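Local coordinates for capsid protein (Penaeus vannamei nodavirus, PDB 5YKZ), which probably builds the dimeric surface spikes of the virus particle through its protruding domain, which pairs with a second copy, at residues G55-S60 / K106-G111; G23-Q28 / S98-T103; P43-Q48 / T79-F84. All blocks are in the same frame, centred on the assembly; numbering follows the deposited sequence.

Contact 1: residues G55-S60 / K106-G111; sequences GIYILS and KKQTTG
The backbones of G55-S60 and K106-G111 run in roughly the same direction, 36° apart end to end, approaching to 5.5 Å between Y57 CA and K106 CA and then diverging, so side chains fill the gap. Y57 is the main side chain of its segment here. With CG anti to the backbone N (chi1 -177°), its ring reaches along the loop towards T110, and Y57 OH hydrogen-bonds T110 OG1 at 2.8 Å. T110 CG2 packs beside the same end of the ring, 3.7 Å from Y57 CZ. At the other end Y57 CD2 lies 3.8 Å from K106 CB and 3.6 Å from Q108 OE1, an oxygen buried here without a polar partner; the amide of Q108 stands almost perpendicular to the ring (89°). The K106 chain, bent at chi2 and chi3, curls along the backbone of G55-Y57. Its NZ donates to G55 O over 2.8 Å, coming from above the carbonyl plane, and also forms a salt bridge with E53 and a hydrogen bond to F50 O. E53 takes a further hydrogen bond from Q108 NE2, which probably helps hold the two side chains together. This buried contact lays the loop before strand 111-118 over the start of strand 58-63, whose sheet neighbours are strands 66-73 and 95-101; Y57 reaches L101 on the latter, while T110 touches I72 and F45.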
loop_
_atom_site.group_PDB
_atom_site.type_symbol
_atom_site.label_atom_id
_atom_site.label_comp_id
_atom_site.label_asym_id
_atom_site.label_seq_id
_atom_site.Cartn_x
_atom_site.Cartn_y
_atom_site.Cartn_z
ATOM N N GLY B 55 0.836 -12.162 -20.048
ATOM C CA GLY B 55 0.972 -10.713 -19.996
ATOM C C GLY B 55 0.983 -10.189 -18.576
ATOM O O GLY B 55 0.669 -10.882 -17.618
ATOM N N ILE B 56 1.426 -8.959 -18.456
ATOM C CA ILE B 56 1.704 -8.329 -17.168
ATOM C C ILE B 56 0.533 -7.378 -16.800
ATOM O O ILE B 56 0.199 -6.493 -17.580
ATOM C CB ILE B 56 2.983 -7.607 -17.208
ATOM C CG1 ILE B 56 4.196 -8.502 -17.683
ATOM C CG2 ILE B 56 3.320 -7.033 -15.809
ATOM C CD1 ILE B 56 5.464 -7.698 -17.983
ATOM N N TYR B 57 0.040 -7.499 -15.572
ATOM C CA TYR B 57 -0.882 -6.527 -14.971
ATOM C C TYR B 57 -0.059 -5.289 -14.643
ATOM O O TYR B 57 0.845 -5.358 -13.777
ATOM C CB TYR B 57 -1.515 -7.093 -13.723
ATOM C CG TYR B 57 -2.538 -6.168 -13.103
ATOM C CD1 TYR B 57 -2.188 -5.157 -12.280
ATOM C CD2 TYR B 57 -3.875 -6.325 -13.364
ATOM C CE1 TYR B 57 -3.123 -4.272 -11.763
ATOM C CE2 TYR B 57 -4.839 -5.512 -12.828
ATOM C CZ TYR B 57 -4.432 -4.439 -12.042
ATOM O OH TYR B 57 -5.360 -3.552 -11.509
ATOM N N ILE B 58 -0.335 -4.145 -15.298
ATOM C CA ILE B 58 0.295 -2.880 -15.049
ATOM C C ILE B 58 -0.744 -1.807 -15.017
ATOM O O ILE B 58 -1.361 -1.501 -16.068
ATOM C CB ILE B 58 1.342 -2.537 -16.149
ATOM C CG1 ILE B 58 2.390 -3.668 -16.333
ATOM C CG2 ILE B 58 2.063 -1.252 -15.764
ATOM C CD1 ILE B 58 3.439 -3.428 -17.407
ATOM N N LEU B 59 -0.950 -1.237 -13.850
ATOM C CA LEU B 59 -1.923 -0.176 -13.643
ATOM C C LEU B 59 -1.203 1.065 -13.227
ATOM O O LEU B 59 -0.284 0.985 -12.328
ATOM C CB LEU B 59 -2.948 -0.613 -12.602
ATOM C CG LEU B 59 -4.009 0.440 -12.231
ATOM C CD1 LEU B 59 -5.308 -0.190 -11.877
ATOM C CD2 LEU B 59 -3.527 1.273 -11.024
ATOM N N SER B 60 -1.622 2.198 -13.693
ATOM C CA SER B 60 -1.185 3.482 -13.164
ATOM C C SER B 60 -2.444 4.331 -12.910
ATOM O O SER B 60 -3.337 4.327 -13.757
ATOM C CB SER B 60 -0.311 4.173 -14.178
ATOM O OG SER B 60 0.302 5.323 -13.668
ATOM N N LYS B 106 -5.898 -8.225 -18.497
ATOM C CA LYS B 106 -5.523 -8.569 -17.134
ATOM C C LYS B 106 -6.642 -8.067 -16.245
ATOM O O LYS B 106 -6.673 -6.883 -15.890
ATOM C CB LYS B 106 -4.164 -7.963 -16.781
ATOM C CG LYS B 106 -3.046 -8.306 -17.731
ATOM C CD LYS B 106 -2.757 -9.795 -17.827
ATOM C CE LYS B 106 -2.262 -10.357 -16.519
ATOM N NZ LYS B 106 -1.855 -11.767 -16.682
ATOM N N LYS B 107 -7.581 -8.950 -15.944
ATOM C CA LYS B 107 -8.822 -8.578 -15.277
ATOM C C LYS B 107 -8.779 -8.767 -13.767
ATOM O O LYS B 107 -9.831 -8.812 -13.093
ATOM C CB LYS B 107 -10.030 -9.387 -15.846
ATOM C CG LYS B 107 -10.254 -9.324 -17.331
ATOM C CD LYS B 107 -10.438 -7.883 -17.691
ATOM C CE LYS B 107 -10.977 -7.747 -19.185
ATOM N NZ LYS B 107 -10.959 -6.364 -19.646
ATOM N N GLN B 108 -7.555 -8.902 -13.225
ATOM C CA GLN B 108 -7.369 -9.068 -11.783
ATOM C C GLN B 108 -7.918 -7.821 -11.077
ATOM O O GLN B 108 -8.103 -6.770 -11.650
ATOM C CB GLN B 108 -5.878 -9.249 -11.460
ATOM C CG GLN B 108 -5.349 -10.592 -11.928
ATOM C CD GLN B 108 -5.006 -10.697 -13.410
ATOM O OE1 GLN B 108 -4.983 -9.699 -14.100
ATOM N NE2 GLN B 108 -4.801 -11.939 -13.877
ATOM N N THR B 109 -8.144 -7.960 -9.766
ATOM C CA THR B 109 -8.713 -6.917 -8.939
ATOM C C THR B 109 -7.667 -6.343 -8.030
ATOM O O THR B 109 -7.054 -7.065 -7.211
ATOM C CB THR B 109 -9.867 -7.451 -8.102
ATOM O OG1 THR B 109 -10.914 -7.949 -8.972
ATOM C CG2 THR B 109 -10.501 -6.354 -7.276
ATOM N N THR B 110 -7.458 -5.041 -8.161
ATOM C CA THR B 110 -6.584 -4.299 -7.234
ATOM C C THR B 110 -7.385 -3.086 -6.793
ATOM O O THR B 110 -8.468 -2.802 -7.299
ATOM C CB THR B 110 -5.260 -3.928 -7.845
ATOM O OG1 THR B 110 -5.421 -2.904 -8.809
ATOM C CG2 THR B 110 -4.551 -5.133 -8.440
ATOM N N GLY B 111 -6.830 -2.326 -5.845
ATOM C CA GLY B 111 -7.537 -1.208 -5.292
ATOM C C GLY B 111 -6.672 -0.322 -4.446
ATOM O O GLY B 111 -5.426 -0.344 -4.527
#

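Contact 2: residues G23-Q28 / S98-T103; sequences GVAEIQ and SVVLTT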
loop_
_atom_site.group_PDB
_atom_site.type_symbol
_atom_site.label_atom_id
_atom_site.label_comp_id
_atom_site.label_asym_id
_atom_site.label_seq_id
_atom_site.Cartn_x
_atom_site.Cartn_y
_atom_site.Cartn_z
ATOM N N GLY B 23 -3.996 0.426 -22.677
ATOM C CA GLY B 23 -3.276 1.619 -22.869
ATOM C C GLY B 23 -4.084 2.916 -22.937
ATOM O O GLY B 23 -3.481 3.983 -23.087
ATOM N N VAL B 24 -5.374 2.874 -22.812
ATOM C CA VAL B 24 -6.283 4.019 -22.916
ATOM C C VAL B 24 -6.825 4.296 -21.505
ATOM O O VAL B 24 -7.589 3.518 -21.023
ATOM C CB VAL B 24 -7.388 3.772 -23.922
ATOM C CG1 VAL B 24 -8.284 5.000 -23.943
ATOM C CG2 VAL B 24 -6.816 3.572 -25.338
ATOM N N ALA B 25 -6.449 5.414 -21.014
ATOM C CA ALA B 25 -6.856 5.784 -19.616
ATOM C C ALA B 25 -8.365 6.079 -19.545
ATOM O O ALA B 25 -8.934 6.594 -20.568
ATOM C CB ALA B 25 -6.138 6.990 -19.210
ATOM N N GLU B 26 -9.046 5.683 -18.510
ATOM C CA GLU B 26 -10.440 6.017 -18.274
ATOM C C GLU B 26 -10.523 6.780 -16.949
ATOM O O GLU B 26 -9.684 6.653 -16.034
ATOM C CB GLU B 26 -11.242 4.714 -18.143
ATOM C CG GLU B 26 -11.375 3.883 -19.411
ATOM C CD GLU B 26 -12.139 2.586 -19.270
ATOM O OE1 GLU B 26 -12.915 2.403 -18.237
ATOM O OE2 GLU B 26 -12.137 1.712 -20.203
ATOM N N ILE B 27 -11.630 7.457 -16.743
ATOM C CA ILE B 27 -11.962 8.043 -15.438
ATOM C C ILE B 27 -12.578 7.039 -14.546
ATOM O O ILE B 27 -13.462 6.270 -14.921
ATOM C CB ILE B 27 -12.937 9.248 -15.655
ATOM C CG1 ILE B 27 -12.304 10.365 -16.482
ATOM C CG2 ILE B 27 -13.430 9.724 -14.327
ATOM C CD1 ILE B 27 -11.212 11.068 -15.725
ATOM N N GLN B 28 -12.109 7.029 -13.283
ATOM C CA GLN B 28 -12.757 6.416 -12.167
ATOM C C GLN B 28 -13.190 7.526 -11.282
ATOM O O GLN B 28 -12.390 8.276 -10.739
ATOM C CB GLN B 28 -11.811 5.457 -11.410
ATOM C CG GLN B 28 -12.436 4.972 -10.182
ATOM C CD GLN B 28 -11.749 3.736 -9.602
ATOM O OE1 GLN B 28 -10.758 3.216 -10.131
ATOM N NE2 GLN B 28 -12.229 3.287 -8.453
ATOM N N SER B 98 -7.608 9.236 -13.117
ATOM C CA SER B 98 -7.308 8.710 -14.454
ATOM C C SER B 98 -6.618 7.357 -14.284
ATOM O O SER B 98 -5.541 7.355 -13.582
ATOM C CB SER B 98 -6.420 9.646 -15.167
ATOM O OG SER B 98 -5.986 9.156 -16.421
ATOM N N VAL B 99 -7.112 6.280 -14.786
ATOM C CA VAL B 99 -6.580 4.926 -14.534
ATOM C C VAL B 99 -6.314 4.276 -15.846
ATOM O O VAL B 99 -7.151 4.307 -16.767
ATOM C CB VAL B 99 -7.614 4.107 -13.770
ATOM C CG1 VAL B 99 -7.017 2.720 -13.512
ATOM C CG2 VAL B 99 -8.019 4.729 -12.448
ATOM N N VAL B 100 -5.138 3.716 -16.012
ATOM C CA VAL B 100 -4.747 3.089 -17.245
ATOM C C VAL B 100 -4.131 1.741 -16.993
ATOM O O VAL B 100 -3.305 1.574 -16.049
ATOM C CB VAL B 100 -3.804 3.970 -18.074
ATOM C CG1 VAL B 100 -2.589 4.303 -17.358
ATOM C CG2 VAL B 100 -3.537 3.372 -19.482
ATOM N N LEU B 101 -4.568 0.751 -17.748
ATOM C CA LEU B 101 -4.095 -0.634 -17.667
ATOM C C LEU B 101 -3.356 -0.930 -18.965
ATOM O O LEU B 101 -3.950 -0.773 -20.052
ATOM C CB LEU B 101 -5.240 -1.543 -17.536
ATOM C CG LEU B 101 -5.182 -2.920 -17.020
ATOM C CD1 LEU B 101 -4.441 -3.060 -15.702
ATOM C CD2 LEU B 101 -6.575 -3.560 -16.876
ATOM N N THR B 102 -2.130 -1.363 -18.906
ATOM C CA THR B 102 -1.322 -1.535 -20.144
ATOM C C THR B 102 -1.862 -2.668 -20.968
ATOM O O THR B 102 -1.868 -2.516 -22.254
ATOM C CB THR B 102 0.128 -1.736 -19.766
ATOM O OG1 THR B 102 0.571 -0.601 -19.012
ATOM C CG2 THR B 102 1.070 -1.952 -20.953
ATOM N N THR B 103 -2.274 -3.760 -20.412
ATOM C CA THR B 103 -2.874 -4.850 -21.079
ATOM C C THR B 103 -4.226 -5.040 -20.466
ATOM O O THR B 103 -4.327 -5.494 -19.281
ATOM C CB THR B 103 -1.998 -6.084 -21.027
ATOM O OG1 THR B 103 -0.756 -5.815 -21.632
ATOM C CG2 THR B 103 -2.603 -7.273 -21.776
HETATM O O HOH W 1 -6.437 1.221 -19.914
#
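V100 packs against the bend at G23-A25, where the chain leads into strand 26-28. From V100 CB, which lies 4.0 Å from A25 CB and slightly closer to A25 CA, one branch, CG2, anti to the backbone N, ends 3.5 Å from G23 C, close against the first peptide of the bend. Next to this patch A25 CB rests on the hydroxyl of S98, 3.5 Å from S98 OG. The backbones pair as antiparallel strands: E26 and V99 form a hydrogen-bonded pair, with E26 N giving to V99 O and V99 N to E26 O, each at 2.9 Å, and I27 and S98 form the following non-hydrogen-bonded pair. Strand 26-30 is thereby added to strand 95-101 as the outermost strand at this end of the chain's antiparallel sheet. On the N-terminal side of E26 the regular pairing gives way to a water that accepts from L101 N and lies 2.8 Å from V24 O, to which it probably donates, bridging the two backbones. Direct pairing resumes at G23 N, whose bond to L101 O is almost straight (177° at the hydrogen). The positive phi of G23 (78°) suits a residue lacking a CB. On the buried side Q28 extends past V99, its OE1 3.9 Å from V99 CG2; the amide is held by backbone groups at and just after the end of strand 7-15, OE1 by I17 N and NE2 by N15 O. The E26 side chain, by contrast, leads away from V99 at its end, and OE2 accepts from E20 N.

Contact 3: residues P43-Q48 / T79-F84; sequences PAFLEQ and TTVSGF
V81 sets its two methyls against P43 and F45, filling the angle between two strand segments that are not hydrogen-bonded to each other here. CG1, anti to the backbone N (chi1 -179°), meets the proline ring, 4.0 Å from P43 CG. The other branch, CG2, comes to the edge of the phenyl ring near its plane, 3.7 Å from F45 CE2. F45 has its CG between the backbone N and the carbonyl carbon (chi1 58°), an arrangement that brings the far end of the ring to the valine. The N-to-C directions of 43-46 and 79-82 are 118° apart, and their axes come no closer than 7.2 Å. They are parts of strands 38-48 and 79-88, neighbours in the antiparallel sheet, but at this end the partners separate: A44 pairs with G111, while T80 and S82 pair with N73 and S71. The proline ring also lies against the backbone after V81, with P43 CD 3.2 Å from G83 O. Behind it P43 packs on I70 and I72 of strand 66-73. The second subunit lies alongside: F45, Q48, T79 and V81 pair in antiparallel fashion with strand residues of that chain, carrying the sheet across the dimer interface, where E47 N hydrogen-bonds T80 OG1 of the second subunit and V81 and F45 of each chain pack on F45 and V81 of the other.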
loop_
_atom_site.group_PDB
_atom_site.type_symbol
_atom_site.label_atom_id
_atom_site.label_comp_id
_atom_site.label_asym_id
_atom_site.label_seq_id
_atom_site.Cartn_x
_atom_site.Cartn_y
_atom_site.Cartn_z
ATOM N N PRO B 43 -2.113 2.004 -2.368
ATOM C CA PRO B 43 -2.515 0.792 -3.105
ATOM C C PRO B 43 -2.630 -0.434 -2.237
ATOM O O PRO B 43 -1.894 -0.545 -1.245
ATOM C CB PRO B 43 -1.357 0.617 -4.115
ATOM C CG PRO B 43 -0.171 1.237 -3.400
ATOM C CD PRO B 43 -0.711 2.415 -2.674
ATOM N N ALA B 44 -3.393 -1.404 -2.631
ATOM C CA ALA B 44 -3.512 -2.695 -1.954
ATOM C C ALA B 44 -4.163 -3.693 -2.861
ATOM O O ALA B 44 -5.056 -3.298 -3.690
ATOM C CB ALA B 44 -4.296 -2.587 -0.658
ATOM N N PHE B 45 -3.918 -4.978 -2.679
ATOM C CA PHE B 45 -4.707 -6.005 -3.335
ATOM C C PHE B 45 -4.537 -7.298 -2.551
ATOM O O PHE B 45 -3.563 -7.468 -1.783
ATOM C CB PHE B 45 -4.354 -6.171 -4.809
ATOM C CG PHE B 45 -2.910 -6.502 -5.042
ATOM C CD1 PHE B 45 -2.410 -7.743 -4.819
ATOM C CD2 PHE B 45 -2.060 -5.524 -5.483
ATOM C CE1 PHE B 45 -1.023 -7.998 -5.035
ATOM C CE2 PHE B 45 -0.743 -5.768 -5.676
ATOM C CZ PHE B 45 -0.240 -7.002 -5.444
ATOM N N LEU B 46 -5.465 -8.226 -2.722
ATOM C CA LEU B 46 -5.566 -9.401 -1.900
ATOM C C LEU B 46 -5.723 -10.655 -2.725
ATOM O O LEU B 46 -6.708 -10.770 -3.487
ATOM C CB LEU B 46 -6.760 -9.223 -0.931
ATOM C CG LEU B 46 -6.974 -10.319 0.025
ATOM C CD1 LEU B 46 -5.837 -10.576 0.987
ATOM C CD2 LEU B 46 -8.192 -10.072 0.877
ATOM N N GLU B 47 -4.851 -11.601 -2.538
ATOM C CA GLU B 47 -5.040 -12.956 -3.050
ATOM C C GLU B 47 -5.326 -12.969 -4.527
ATOM O O GLU B 47 -6.296 -13.645 -4.979
ATOM C CB GLU B 47 -6.050 -13.718 -2.223
ATOM C CG GLU B 47 -5.601 -13.894 -0.776
ATOM C CD GLU B 47 -6.662 -14.258 0.223
ATOM O OE1 GLU B 47 -6.261 -14.422 1.425
ATOM O OE2 GLU B 47 -7.863 -14.243 -0.101
ATOM N N GLN B 48 -4.499 -12.333 -5.344
ATOM C CA GLN B 48 -4.656 -12.273 -6.818
ATOM C C GLN B 48 -3.782 -13.193 -7.500
ATOM O O GLN B 48 -2.620 -13.370 -7.149
ATOM C CB GLN B 48 -4.435 -10.816 -7.314
ATOM C CG GLN B 48 -5.451 -9.861 -6.784
ATOM C CD GLN B 48 -6.828 -10.207 -7.185
ATOM O OE1 GLN B 48 -7.080 -10.272 -8.405
ATOM N NE2 GLN B 48 -7.676 -10.375 -6.274
ATOM N N THR B 79 8.902 -5.542 -9.974
ATOM C CA THR B 79 7.506 -5.478 -9.394
ATOM C C THR B 79 7.397 -4.281 -8.516
ATOM O O THR B 79 8.254 -4.048 -7.624
ATOM C CB THR B 79 7.281 -6.722 -8.583
ATOM O OG1 THR B 79 7.635 -7.909 -9.300
ATOM C CG2 THR B 79 5.833 -6.817 -8.206
ATOM N N THR B 80 6.383 -3.452 -8.740
ATOM C CA THR B 80 6.146 -2.236 -7.957
ATOM C C THR B 80 4.728 -2.211 -7.429
ATOM O O THR B 80 3.782 -2.439 -8.231
ATOM C CB THR B 80 6.392 -1.020 -8.823
ATOM O OG1 THR B 80 7.775 -0.981 -9.187
ATOM C CG2 THR B 80 6.027 0.272 -8.188
ATOM N N VAL B 81 4.571 -1.924 -6.161
ATOM C CA VAL B 81 3.243 -1.583 -5.580
ATOM C C VAL B 81 3.533 -0.369 -4.747
ATOM O O VAL B 81 3.992 -0.510 -3.593
ATOM C CB VAL B 81 2.664 -2.731 -4.818
ATOM C CG1 VAL B 81 1.296 -2.343 -4.262
ATOM C CG2 VAL B 81 2.486 -3.988 -5.687
ATOM N N SER B 82 3.374 0.831 -5.307
ATOM C CA SER B 82 3.930 1.996 -4.636
ATOM C C SER B 82 3.178 3.253 -5.064
ATOM O O SER B 82 2.303 3.226 -5.975
ATOM C CB SER B 82 5.387 2.107 -4.989
ATOM O OG SER B 82 6.044 2.948 -4.026
ATOM N N GLY B 83 3.549 4.344 -4.447
ATOM C CA GLY B 83 2.905 5.623 -4.658
ATOM C C GLY B 83 1.751 5.874 -3.775
ATOM O O GLY B 83 1.102 4.941 -3.323
ATOM N N PHE B 84 1.486 7.154 -3.551
ATOM C CA PHE B 84 0.350 7.550 -2.774
ATOM C C PHE B 84 -0.177 8.837 -3.342
ATOM O O PHE B 84 0.610 9.726 -3.800
ATOM C CB PHE B 84 0.676 7.695 -1.272
ATOM C CG PHE B 84 1.957 8.431 -0.938
ATOM C CD1 PHE B 84 2.023 9.768 -0.733
ATOM C CD2 PHE B 84 3.116 7.731 -0.749
ATOM C CE1 PHE B 84 3.177 10.407 -0.414
ATOM C CE2 PHE B 84 4.246 8.342 -0.363
ATOM C CZ PHE B 84 4.319 9.641 -0.249
#

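How the contacts relate
Contact 1 lies between the other two, its centre 10 Å from each, and touches both. Towards contact 2 it is joined through neighbouring strands 58-63 and 95-101: I58 O and S60 O lie 2.9 Å from T102 N and V100 N, probable hydrogen bonds. Towards contact 3 the loop does the joining, with T109 N 2.9 Å from Q48 OE1, also a probable hydrogen bond. Contacts 2 and 3 do not touch; about 11 Å separates their nearest atoms. All three reach the same antiparallel sheet, contact 2 at its edge strand 26-30 and contact 3 where the second subunit joins in the dimer.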